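Local coordinates for transcriptional regulator (Pyrococcus horikoshii, PDB 1UDD), which is an all-helical protein of the TenA/THI-4/PQQC family, called a transcriptional regulator, whose own role is left open, at residues N48-L53 and D78-E83. Residues are numbered along the deposited sequence; the frame is centred on the assembly and turned at random.
Sequences NYLVGL and DEVTVE
In this all-helical TenA-type fold, helix 36-63 packs against the break between helices 68-79 and 82-93, where L50 and L53 meet E79 and V80. The CA atoms come nearest at L50 and E79, 6.5 Å apart. L50 reaches across with its isobutyl end. CG stands anti to the backbone N (chi1 179°) and CD1 continues the extended line (chi2 175°). The other branch, CD2, turns off it and lies 3.6 Å from the backbone O of E79. The same methyl lies 3.8 Å from CG1 of V80, an apolar contact between the two side chains. V80 is the first residue after helix 68-79 to depart from helical backbone angles. T81 holds the N-cap position of helix 82-93, though its side chain makes no capping bond. The turn is closed by backbone bonds to the O of D78, from E83 N at 3.0 Å and, weakly, from T81 N at 3.3 Å. Beyond the turn, V84 and Y87 of helix 82-93 touch L50. The E79 chain bends at chi2 (-54°) and lays its carboxylate against L53. CD2 of L53 sits 3.5 Å from OE1 and 3.7 Å from CD of E79, a methyl-to-carboxylate contact. L53 also packs on M117, C136 and F137 of helices 108-123 and 126-146. V51 and V80 pack on M69 and A70, respectively, of a second subunit, which places the helix break beside the subunit interface.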
ATOM      1  N   ASN A  48      20.586   5.229  -4.023  1.00 34.75           N
ATOM      2  CA  ASN A  48      19.473   4.309  -3.923  1.00 35.27           C
ATOM      3  C   ASN A  48      19.029   4.122  -2.474  1.00 36.23           C
ATOM      4  O   ASN A  48      17.853   3.866  -2.204  1.00 36.01           O
ATOM      5  CB  ASN A  48      19.858   2.961  -4.510  1.00 33.90           C
ATOM      6  CG  ASN A  48      18.659   2.094  -4.760  1.00 34.87           C
ATOM      7  OD1 ASN A  48      17.779   2.462  -5.538  1.00 34.89           O
ATOM      8  ND2 ASN A  48      18.601   0.938  -4.097  1.00 33.49           N
ATOM      9  N   TYR A  49      19.980   4.238  -1.553  1.00 32.40           N
ATOM     10  CA  TYR A  49      19.718   4.093  -0.129  1.00 32.86           C
ATOM     11  C   TYR A  49      18.939   5.329   0.331  1.00 31.86           C
ATOM     12  O   TYR A  49      17.952   5.225   1.062  1.00 28.50           O
ATOM     13  CB  TYR A  49      21.059   3.977   0.617  1.00 32.61           C
ATOM     14  CG  TYR A  49      20.985   3.493   2.059  1.00 34.05           C
ATOM     15  CD1 TYR A  49      21.957   2.619   2.564  1.00 34.69           C
ATOM     16  CD2 TYR A  49      19.992   3.943   2.931  1.00 31.64           C
ATOM     17  CE1 TYR A  49      21.946   2.211   3.901  1.00 32.22           C
ATOM     18  CE2 TYR A  49      19.974   3.538   4.273  1.00 30.03           C
ATOM     19  CZ  TYR A  49      20.955   2.675   4.745  1.00 31.28           C
ATOM     20  OH  TYR A  49      20.964   2.302   6.069  1.00 31.62           O
ATOM     21  N   LEU A  50      19.393   6.490  -0.127  1.00 30.22           N
ATOM     22  CA  LEU A  50      18.787   7.774   0.197  1.00 30.99           C
ATOM     23  C   LEU A  50      17.328   7.790  -0.267  1.00 32.10           C
ATOM     24  O   LEU A  50      16.424   8.183   0.485  1.00 30.58           O
ATOM     25  CB  LEU A  50      19.593   8.875  -0.494  1.00 32.31           C
ATOM     26  CG  LEU A  50      19.212  10.347  -0.392  1.00 36.80           C
ATOM     27  CD1 LEU A  50      20.282  11.171  -1.095  1.00 35.90           C
ATOM     28  CD2 LEU A  50      17.851  10.597  -1.018  1.00 34.84           C
ATOM     29  N   VAL A  51      17.107   7.367  -1.510  1.00 29.24           N
ATOM     30  CA  VAL A  51      15.767   7.314  -2.067  1.00 29.05           C
ATOM     31  C   VAL A  51      14.930   6.251  -1.326  1.00 28.35           C
ATOM     32  O   VAL A  51      13.803   6.516  -0.915  1.00 29.18           O
ATOM     33  CB  VAL A  51      15.810   6.987  -3.602  1.00 31.25           C
ATOM     34  CG1 VAL A  51      14.395   6.796  -4.147  1.00 29.81           C
ATOM     35  CG2 VAL A  51      16.496   8.121  -4.359  1.00 28.86           C
ATOM     36  N   GLY A  52      15.495   5.064  -1.136  1.00 28.70           N
ATOM     37  CA  GLY A  52      14.773   3.990  -0.464  1.00 28.21           C
ATOM     38  C   GLY A  52      14.347   4.317   0.960  1.00 29.71           C
ATOM     39  O   GLY A  52      13.243   3.955   1.393  1.00 29.59           O
ATOM     40  N   LEU A  53      15.225   4.979   1.704  1.00 27.18           N
ATOM     41  CA  LEU A  53      14.912   5.362   3.078  1.00 28.07           C
ATOM     42  C   LEU A  53      13.727   6.324   3.016  1.00 24.68           C
ATOM     43  O   LEU A  53      12.819   6.277   3.842  1.00 22.90           O
ATOM     44  CB  LEU A  53      16.116   6.051   3.710  1.00 31.93           C
ATOM     45  CG  LEU A  53      16.228   6.115   5.235  1.00 39.46           C
ATOM     46  CD1 LEU A  53      16.321   4.699   5.791  1.00 37.04           C
ATOM     47  CD2 LEU A  53      17.479   6.926   5.631  1.00 35.91           C
ATOM     48  N   ASP A  78      13.513  15.786   4.633  1.00 36.20           N
ATOM     49  CA  ASP A  78      14.914  16.118   4.828  1.00 34.79           C
ATOM     50  C   ASP A  78      15.832  15.149   4.106  1.00 34.57           C
ATOM     51  O   ASP A  78      16.892  15.545   3.627  1.00 35.61           O
ATOM     52  CB  ASP A  78      15.258  16.127   6.308  1.00 35.06           C
ATOM     53  CG  ASP A  78      14.651  17.301   7.033  1.00 36.19           C
ATOM     54  OD1 ASP A  78      14.044  18.170   6.368  1.00 34.32           O
ATOM     55  OD2 ASP A  78      14.787  17.353   8.269  1.00 36.96           O
ATOM     56  N   GLU A  79      15.444  13.881   4.033  1.00 31.93           N
ATOM     57  CA  GLU A  79      16.278  12.904   3.337  1.00 34.09           C
ATOM     58  C   GLU A  79      16.474  13.317   1.892  1.00 34.28           C
ATOM     59  O   GLU A  79      17.574  13.224   1.366  1.00 36.90           O
ATOM     60  CB  GLU A  79      15.648  11.509   3.322  1.00 32.47           C
ATOM     61  CG  GLU A  79      16.117  10.568   4.409  1.00 37.87           C
ATOM     62  CD  GLU A  79      17.621  10.406   4.452  1.00 36.80           C
ATOM     63  OE1 GLU A  79      18.212   9.716   3.587  1.00 39.16           O
ATOM     64  OE2 GLU A  79      18.216  10.984   5.369  1.00 34.82           O
ATOM     65  N   VAL A  80      15.403  13.762   1.244  1.00 35.64           N
ATOM     66  CA  VAL A  80      15.489  14.133  -0.165  1.00 35.58           C
ATOM     67  C   VAL A  80      15.699  15.601  -0.482  1.00 34.72           C
ATOM     68  O   VAL A  80      15.561  16.011  -1.620  1.00 37.57           O
ATOM     69  CB  VAL A  80      14.265  13.615  -0.947  1.00 36.33           C
ATOM     70  CG1 VAL A  80      14.398  12.124  -1.156  1.00 34.13           C
ATOM     71  CG2 VAL A  80      12.985  13.941  -0.202  1.00 34.38           C
ATOM     72  N   THR A  81      16.040  16.400   0.515  1.00 36.36           N
ATOM     73  CA  THR A  81      16.286  17.809   0.256  1.00 38.01           C
ATOM     74  C   THR A  81      17.615  18.205   0.886  1.00 37.90           C
ATOM     75  O   THR A  81      18.642  18.255   0.212  1.00 41.49           O
ATOM     76  CB  THR A  81      15.146  18.692   0.811  1.00 38.76           C
ATOM     77  OG1 THR A  81      15.075  18.569   2.236  1.00 41.43           O
ATOM     78  CG2 THR A  81      13.825  18.267   0.215  1.00 37.76           C
ATOM     79  N   VAL A  82      17.596  18.469   2.183  1.00 39.58           N
ATOM     80  CA  VAL A  82      18.801  18.838   2.912  1.00 38.35           C
ATOM     81  C   VAL A  82      19.898  17.805   2.667  1.00 40.10           C
ATOM     82  O   VAL A  82      21.029  18.161   2.350  1.00 40.58           O
ATOM     83  CB  VAL A  82      18.531  18.894   4.428  1.00 39.24           C
ATOM     84  CG1 VAL A  82      19.784  19.322   5.160  1.00 41.67           C
ATOM     85  CG2 VAL A  82      17.372  19.836   4.727  1.00 42.13           C
ATOM     86  N   GLU A  83      19.555  16.524   2.811  1.00 38.09           N
ATOM     87  CA  GLU A  83      20.522  15.444   2.640  1.00 39.58           C
ATOM     88  C   GLU A  83      20.987  15.213   1.205  1.00 40.30           C
ATOM     89  O   GLU A  83      22.113  14.765   0.983  1.00 39.83           O
ATOM     90  CB  GLU A  83      19.973  14.134   3.221  1.00 39.81           C
ATOM     91  CG  GLU A  83      19.803  14.165   4.723  1.00 40.94           C
ATOM     92  CD  GLU A  83      21.044  14.673   5.428  1.00 40.44           C
ATOM     93  OE1 GLU A  83      22.122  14.079   5.238  1.00 42.96           O
ATOM     94  OE2 GLU A  83      20.946  15.666   6.171  1.00 42.43           O
TER